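Local coordinates for RahU protein (Pseudomonas aeruginosa PAO1, PDB 6ZC2), which is an aegerolysin that interacts with membrane ceramide phosphorylethanolamine and probably acts in glycolipid recognition, at residues 3-8 against 33-39; 13-18 against 52-56. One frame throughout, in Å; residues are numbered along the deposited sequence. Where two conformers were deposited one is given.

Contact 1 of 2, residues 3-8 against 33-39; sequences YAEWIA and YRYTNKD. With EDO (1,2-ethanediol), chain K; EDO (1,2-ethanediol), chain C.
The Y3 ring carries K38 CB over the centre of one face, a CH-pi contact 3.8 Å from the ring centroid and only 11° off the normal; D39 OD1 lies at its edge in the ring plane, the carboxylate turned 58° from the ring. W6 receives K38 NZ over the face of its five-membered ring, 3.8 Å from that centroid, as a cation-pi pair; on the same face, C2 of a bound ethanediol (probably from the crystallisation liquor) lies offset toward the rim, and A8 CB sits at the indole edge. Y33 has K38 CG over one face, offset toward the rim, and the ethanediol O2 near its edge. The Y35 ring lies between A8 and T36: A8 CB comes within 3.4 Å of Y35 CE1, offset toward the rim, while T36 CG2 covers the opposite face over its centre.

Extended beyond CG, K38 slides alongside Y3 in the opposite direction, NZ donating to Y3 O at 2.9 Å from above the carbonyl plane. The ammonium is probably stabilised by both the carbonyl and the indole face. Y3 OH in turn donates to D39 OD1 at 2.7 Å, nearly along the carboxylate C-O axis, and is also bonded to K31. The ethanediol lies between Y33, Y35 and W6: its O2 is hydrogen-bonded to Y33 OH at 2.9 Å, and more weakly to T36 O. W6 CG sits between its backbone N and carbonyl carbon (chi1 66°), which brings CZ3 within 3.6 Å of Y35 OH; that hydroxyl is bonded to E127.

Strand 58-63 runs between strands 6-13 and 29-34 in the same sheet, and W6, A8 and Y33 all rest on it, with W59 stacked on Y35. I7 points the other way, onto F88 and W90 of the facing sheet, so the aromatic cluster occupies the outer side of the sandwich.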
loop_
_atom_site.group_PDB
_atom_site.type_symbol
_atom_site.label_atom_id
_atom_site.label_comp_id
_atom_site.label_asym_id
_atom_site.label_seq_id
_atom_site.Cartn_x
_atom_site.Cartn_y
_atom_site.Cartn_z
ATOM N N TYR A 3 -7.528 -15.287 4.185
ATOM C CA TYR A 3 -6.859 -14.942 2.938
ATOM C C TYR A 3 -7.775 -14.180 1.978
ATOM O O TYR A 3 -7.277 -13.435 1.125
ATOM C CB TYR A 3 -6.335 -16.219 2.273
ATOM C CG TYR A 3 -4.999 -16.735 2.800
ATOM C CD1 TYR A 3 -4.350 -16.128 3.878
ATOM C CD2 TYR A 3 -4.385 -17.833 2.203
ATOM C CE1 TYR A 3 -3.126 -16.604 4.338
ATOM C CE2 TYR A 3 -3.158 -18.311 2.650
ATOM C CZ TYR A 3 -2.534 -17.691 3.718
ATOM O OH TYR A 3 -1.314 -18.149 4.179
ATOM N N ALA A 4 -9.097 -14.338 2.102
ATOM C CA ALA A 4 -10.028 -13.689 1.181
ATOM C C ALA A 4 -10.067 -12.173 1.342
ATOM O O ALA A 4 -10.533 -11.478 0.430
ATOM C CB ALA A 4 -11.431 -14.280 1.332
ATOM N N GLU A 5 -9.611 -11.643 2.475
ATOM C CA GLU A 5 -9.463 -10.200 2.648
ATOM C C GLU A 5 -8.029 -9.841 2.272
ATOM O O GLU A 5 -7.089 -10.245 2.961
ATOM C CB GLU A 5 -9.765 -9.810 4.094
ATOM C CG GLU A 5 -11.223 -10.037 4.508
ATOM C CD GLU A 5 -11.523 -11.480 4.888
ATOM O OE1 GLU A 5 -10.679 -12.093 5.577
ATOM O OE2 GLU A 5 -12.600 -11.995 4.509
ATOM N N TRP A 6 -7.855 -9.106 1.171
ATOM C CA TRP A 6 -6.516 -8.778 0.698
ATOM C C TRP A 6 -6.529 -7.479 -0.100
ATOM O O TRP A 6 -7.552 -7.081 -0.674
ATOM C CB TRP A 6 -5.902 -9.919 -0.136
ATOM C CG TRP A 6 -6.609 -10.186 -1.454
ATOM C CD1 TRP A 6 -7.730 -10.953 -1.641
ATOM C CD2 TRP A 6 -6.240 -9.698 -2.758
ATOM N NE1 TRP A 6 -8.083 -10.967 -2.968
ATOM C CE2 TRP A 6 -7.191 -10.201 -3.674
ATOM C CE3 TRP A 6 -5.207 -8.884 -3.236
ATOM C CZ2 TRP A 6 -7.133 -9.926 -5.041
ATOM C CZ3 TRP A 6 -5.156 -8.605 -4.598
ATOM C CH2 TRP A 6 -6.111 -9.132 -5.485
ATOM N N ILE A 7 -5.354 -6.834 -0.126
ATOM C CA ILE A 7 -5.058 -5.668 -0.950
ATOM C C ILE A 7 -3.682 -5.889 -1.569
ATOM O O ILE A 7 -2.806 -6.514 -0.967
ATOM C CB ILE A 7 -5.082 -4.360 -0.109
ATOM C CG1 ILE A 7 -4.925 -3.112 -0.999
ATOM C CG2 ILE A 7 -4.002 -4.393 0.982
ATOM C CD1 ILE A 7 -5.043 -1.794 -0.251
ATOM N N ALA A 8 -3.486 -5.375 -2.782
ATOM C CA ALA A 8 -2.164 -5.343 -3.397
ATOM C C ALA A 8 -1.994 -3.969 -4.024
ATOM O O ALA A 8 -2.790 -3.581 -4.885
ATOM C CB ALA A 8 -1.997 -6.463 -4.432
ATOM N N TYR A 33 2.727 -10.152 2.253
ATOM C CA TYR A 33 3.118 -11.331 1.494
ATOM C C TYR A 33 3.725 -10.931 0.156
ATOM O O TYR A 33 3.500 -9.831 -0.350
ATOM C CB TYR A 33 1.957 -12.306 1.310
ATOM C CG TYR A 33 0.816 -11.871 0.414
ATOM C CD1 TYR A 33 -0.243 -11.121 0.912
ATOM C CD2 TYR A 33 0.761 -12.276 -0.915
ATOM C CE1 TYR A 33 -1.322 -10.773 0.101
ATOM C CE2 TYR A 33 -0.317 -11.943 -1.732
ATOM C CZ TYR A 33 -1.355 -11.192 -1.217
ATOM O OH TYR A 33 -2.438 -10.862 -2.006
ATOM N N ARG A 34 4.489 -11.857 -0.425
ATOM C CA ARG A 34 5.141 -11.635 -1.715
ATOM C C ARG A 34 4.117 -11.897 -2.813
ATOM O O ARG A 34 3.838 -13.051 -3.152
ATOM C CB ARG A 34 6.361 -12.542 -1.850
ATOM C CG ARG A 34 7.269 -12.186 -3.013
ATOM C CD ARG A 34 8.328 -13.260 -3.271
ATOM N NE ARG A 34 9.138 -13.545 -2.088
ATOM C CZ ARG A 34 10.219 -12.855 -1.734
ATOM N NH1 ARG A 34 10.626 -11.830 -2.471
ATOM N NH2 ARG A 34 10.894 -13.188 -0.642
ATOM N N TYR A 35 3.542 -10.822 -3.359
ATOM C CA TYR A 35 2.471 -10.944 -4.348
ATOM C C TYR A 35 2.946 -11.858 -5.478
ATOM O O TYR A 35 4.050 -11.674 -5.992
ATOM C CB TYR A 35 2.159 -9.537 -4.884
ATOM C CG TYR A 35 0.805 -9.383 -5.556
ATOM C CD1 TYR A 35 -0.361 -9.800 -4.923
ATOM C CD2 TYR A 35 0.693 -8.789 -6.813
ATOM C CE1 TYR A 35 -1.601 -9.668 -5.529
ATOM C CE2 TYR A 35 -0.550 -8.646 -7.431
ATOM C CZ TYR A 35 -1.694 -9.089 -6.777
ATOM O OH TYR A 35 -2.940 -8.970 -7.359
ATOM N N THR A 36 2.154 -12.873 -5.854
ATOM C CA THR A 36 0.753 -13.099 -5.519
ATOM C C THR A 36 0.516 -14.257 -4.529
ATOM O O THR A 36 -0.616 -14.717 -4.385
ATOM C CB THR A 36 -0.030 -13.464 -6.813
ATOM O OG1 THR A 36 0.598 -14.589 -7.445
ATOM C CG2 THR A 36 -0.057 -12.296 -7.800
ATOM N N ASN A 37 1.569 -14.723 -3.846
ATOM C CA ASN A 37 1.515 -15.936 -3.019
ATOM C C ASN A 37 1.283 -15.588 -1.546
ATOM O O ASN A 37 2.218 -15.215 -0.829
ATOM C CB ASN A 37 2.799 -16.740 -3.191
ATOM C CG ASN A 37 2.771 -18.038 -2.418
ATOM O OD1 ASN A 37 1.758 -18.394 -1.814
ATOM N ND2 ASN A 37 3.882 -18.760 -2.438
ATOM N N LYS A 38 0.040 -15.769 -1.083
ATOM C CA LYS A 38 -0.320 -15.418 0.291
ATOM C C LYS A 38 0.398 -16.263 1.345
ATOM O O LYS A 38 0.464 -15.842 2.508
ATOM C CB LYS A 38 -1.840 -15.479 0.472
ATOM C CG LYS A 38 -2.578 -14.448 -0.374
ATOM C CD LYS A 38 -4.093 -14.601 -0.325
ATOM C CE LYS A 38 -4.753 -13.693 -1.365
ATOM N NZ LYS A 38 -6.214 -13.946 -1.492
ATOM N N ASP A 39 0.946 -17.428 0.974
ATOM C CA ASP A 39 1.727 -18.227 1.917
ATOM C C ASP A 39 3.149 -17.710 2.108
ATOM O O ASP A 39 3.818 -18.127 3.060
ATOM C CB ASP A 39 1.816 -19.685 1.446
ATOM C CG ASP A 39 0.548 -20.485 1.708
ATOM O OD1 ASP A 39 -0.247 -20.108 2.593
ATOM O OD2 ASP A 39 0.365 -21.515 1.025
HETATM C C1 EDO K . -4.452 -12.994 -5.750
HETATM O O1 EDO K . -3.424 -13.391 -6.666
HETATM C C2 EDO K . -3.871 -12.220 -4.571
HETATM O O2 EDO K . -2.674 -12.835 -4.075
HETATM C C1 EDO C . 6.645 -6.924 -0.606
HETATM O O1 EDO C . 6.844 -8.205 -1.221
HETATM C C2 EDO C . 5.443 -7.012 0.320
HETATM O O2 EDO C . 4.260 -7.272 -0.436
#

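Contact 2 of 2, residues 13-18 against 52-56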
loop_
_atom_site.group_PDB
_atom_site.type_symbol
_atom_site.label_atom_id
_atom_site.label_comp_id
_atom_site.label_asym_id
_atom_site.label_seq_id
_atom_site.Cartn_x
_atom_site.Cartn_y
_atom_site.Cartn_z
ATOM N N VAL A 13 6.338 4.889 -9.629
ATOM C CA VAL A 13 7.168 6.059 -9.350
ATOM C C VAL A 13 7.378 6.833 -10.643
ATOM O O VAL A 13 7.838 6.276 -11.648
ATOM C CB VAL A 13 8.517 5.637 -8.741
ATOM C CG1 VAL A 13 9.435 6.844 -8.535
ATOM C CG2 VAL A 13 8.295 4.869 -7.425
ATOM N N SER A 14 7.058 8.120 -10.621
ATOM C CA SER A 14 7.276 8.962 -11.783
ATOM C C SER A 14 8.753 9.306 -11.927
ATOM O O SER A 14 9.513 9.332 -10.951
ATOM C CB SER A 14 6.490 10.263 -11.645
ATOM O OG SER A 14 6.751 11.100 -12.754
ATOM N N LYS A 15 9.159 9.575 -13.166
ATOM C CA LYS A 15 10.489 10.120 -13.383
ATOM C C LYS A 15 10.677 11.478 -12.709
ATOM O O LYS A 15 11.820 11.917 -12.556
ATOM C CB LYS A 15 10.812 10.185 -14.882
ATOM C CG LYS A 15 11.202 8.824 -15.451
ATOM C CD LYS A 15 11.820 8.908 -16.835
ATOM C CE LYS A 15 13.339 8.837 -16.770
ATOM N NZ LYS A 15 13.920 8.131 -17.945
ATOM N N SER A 16 9.600 12.141 -12.268
ATOM C CA SER A 16 9.787 13.355 -11.480
ATOM C C SER A 16 10.430 13.084 -10.119
ATOM O O SER A 16 10.886 14.040 -9.478
ATOM C CB SER A 16 8.477 14.152 -11.331
ATOM O OG SER A 16 7.481 13.437 -10.618
ATOM N N ILE A 17 10.495 11.817 -9.676
ATOM C CA ILE A 17 11.089 11.447 -8.394
ATOM C C ILE A 17 12.281 10.506 -8.553
ATOM O O ILE A 17 13.288 10.644 -7.842
ATOM C CB ILE A 17 10.050 10.840 -7.425
ATOM C CG1 ILE A 17 8.866 11.787 -7.225
ATOM C CG2 ILE A 17 10.705 10.523 -6.086
ATOM C CD1 ILE A 17 7.774 11.206 -6.371
ATOM N N GLY A 18 12.182 9.523 -9.446
ATOM C CA GLY A 18 13.282 8.598 -9.686
ATOM C C GLY A 18 13.318 7.360 -8.799
ATOM O O GLY A 18 13.282 6.227 -9.302
ATOM N N VAL A 52 11.751 1.637 -4.681
ATOM C CA VAL A 52 11.044 1.435 -5.944
ATOM C C VAL A 52 11.555 2.460 -6.956
ATOM O O VAL A 52 11.607 3.663 -6.661
ATOM C CB VAL A 52 9.517 1.526 -5.759
ATOM C CG1 VAL A 52 8.798 1.191 -7.071
ATOM C CG2 VAL A 52 9.050 0.593 -4.643
ATOM N N GLN A 53 11.933 1.983 -8.148
ATOM C CA GLN A 53 12.528 2.813 -9.191
ATOM C C GLN A 53 11.510 3.175 -10.267
ATOM O O GLN A 53 10.679 2.349 -10.663
ATOM C CB GLN A 53 13.700 2.093 -9.867
ATOM C CG GLN A 53 14.683 1.460 -8.901
ATOM C CD GLN A 53 15.376 2.476 -8.014
ATOM O OE1 GLN A 53 15.486 3.657 -8.361
ATOM N NE2 GLN A 53 15.849 2.023 -6.854
ATOM N N ALA A 54 11.605 4.409 -10.762
ATOM C CA ALA A 54 10.786 4.826 -11.895
ATOM C C ALA A 54 10.951 3.861 -13.061
ATOM O O ALA A 54 12.071 3.488 -13.422
ATOM C CB ALA A 54 11.188 6.234 -12.330
ATOM N N GLY A 55 9.820 3.468 -13.656
ATOM C CA GLY A 55 9.802 2.553 -14.776
ATOM C C GLY A 55 9.656 1.092 -14.407
ATOM O O GLY A 55 9.325 0.278 -15.285
ATOM N N SER A 56 9.860 0.732 -13.132
ATOM C CA SER A 56 9.804 -0.656 -12.673
ATOM C C SER A 56 8.926 -0.767 -11.430
ATOM O O SER A 56 9.437 -0.943 -10.315
ATOM C CB SER A 56 11.212 -1.181 -12.368
ATOM O OG SER A 56 11.996 -1.305 -13.539
HETATM O O HOH W 1 7.759 2.421 -10.406
HETATM O O HOH W 2 7.134 3.667 -12.810
#
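V13 and V52 meet obliquely, one branch each: CG2 of V13 lies 3.7 Å from CG1 of V52. With CG1 of V13 anti to the backbone N (chi1 176°), the other methyl, CG2, is turned to V52, while CG1 leans more loosely over A54. V20 and I22 of strand 19-27 continue this small apolar patch.

A54 is the small side chain of the contact. Its CB packs among backbone oxygens as much as carbons, 3.4 Å from V13 O, and K15 CG lies alongside it, 4.1 Å away. A54 CA makes a bent CA-H...O contact with V13 O, 3.3 Å. Q53 turns its side chain away overall, and its OE1 is bonded to T19.

Between the main chains, A54 N donates to G18 O at 2.9 Å and 170°, extending the antiparallel pairing of V52 with V20 by a further step. V13 N and O are not paired directly with the 53-55 backbone; two waters bridge them: one accepts from V13 N and donates to Q53 O, the other donates to V13 O and accepts from G55 N at 2.8 Å. Both chains bend sharply here, 53-56 in a type II turn with G55 at its third position and 14-16 in an ST turn on S14 OG; G18 and G55 both have backbone angles that favour glycine.

In chemical terms, then, a modest apolar contact is sealed by backbone polarity of two kinds: the direct bond prolongs the edge pairing within one sheet, while the waters carry amide and carbonyl polarity across between strand 6-13 of the other sheet and 52-56.

In the fold
From the N terminus the chain passes 3-8, runs along strand 6-13 and turns at 13-18, so the first halves of contacts 1 and 2 sit at the two ends of one strand. It then forms strands 19-27 and 29-34 before 33-39 returns to the start of strand 6-13, closing a loop with 24 residues between the segments. Further on, 52-56 comes back to 13-18 across 33 residues. The segments alternate, so the two loops cross. Their centres are 24 Å apart and they do not touch: contact 1 ties together parts of the six-stranded sheet, and contact 2 joins the two sheets of the sandwich at its far end.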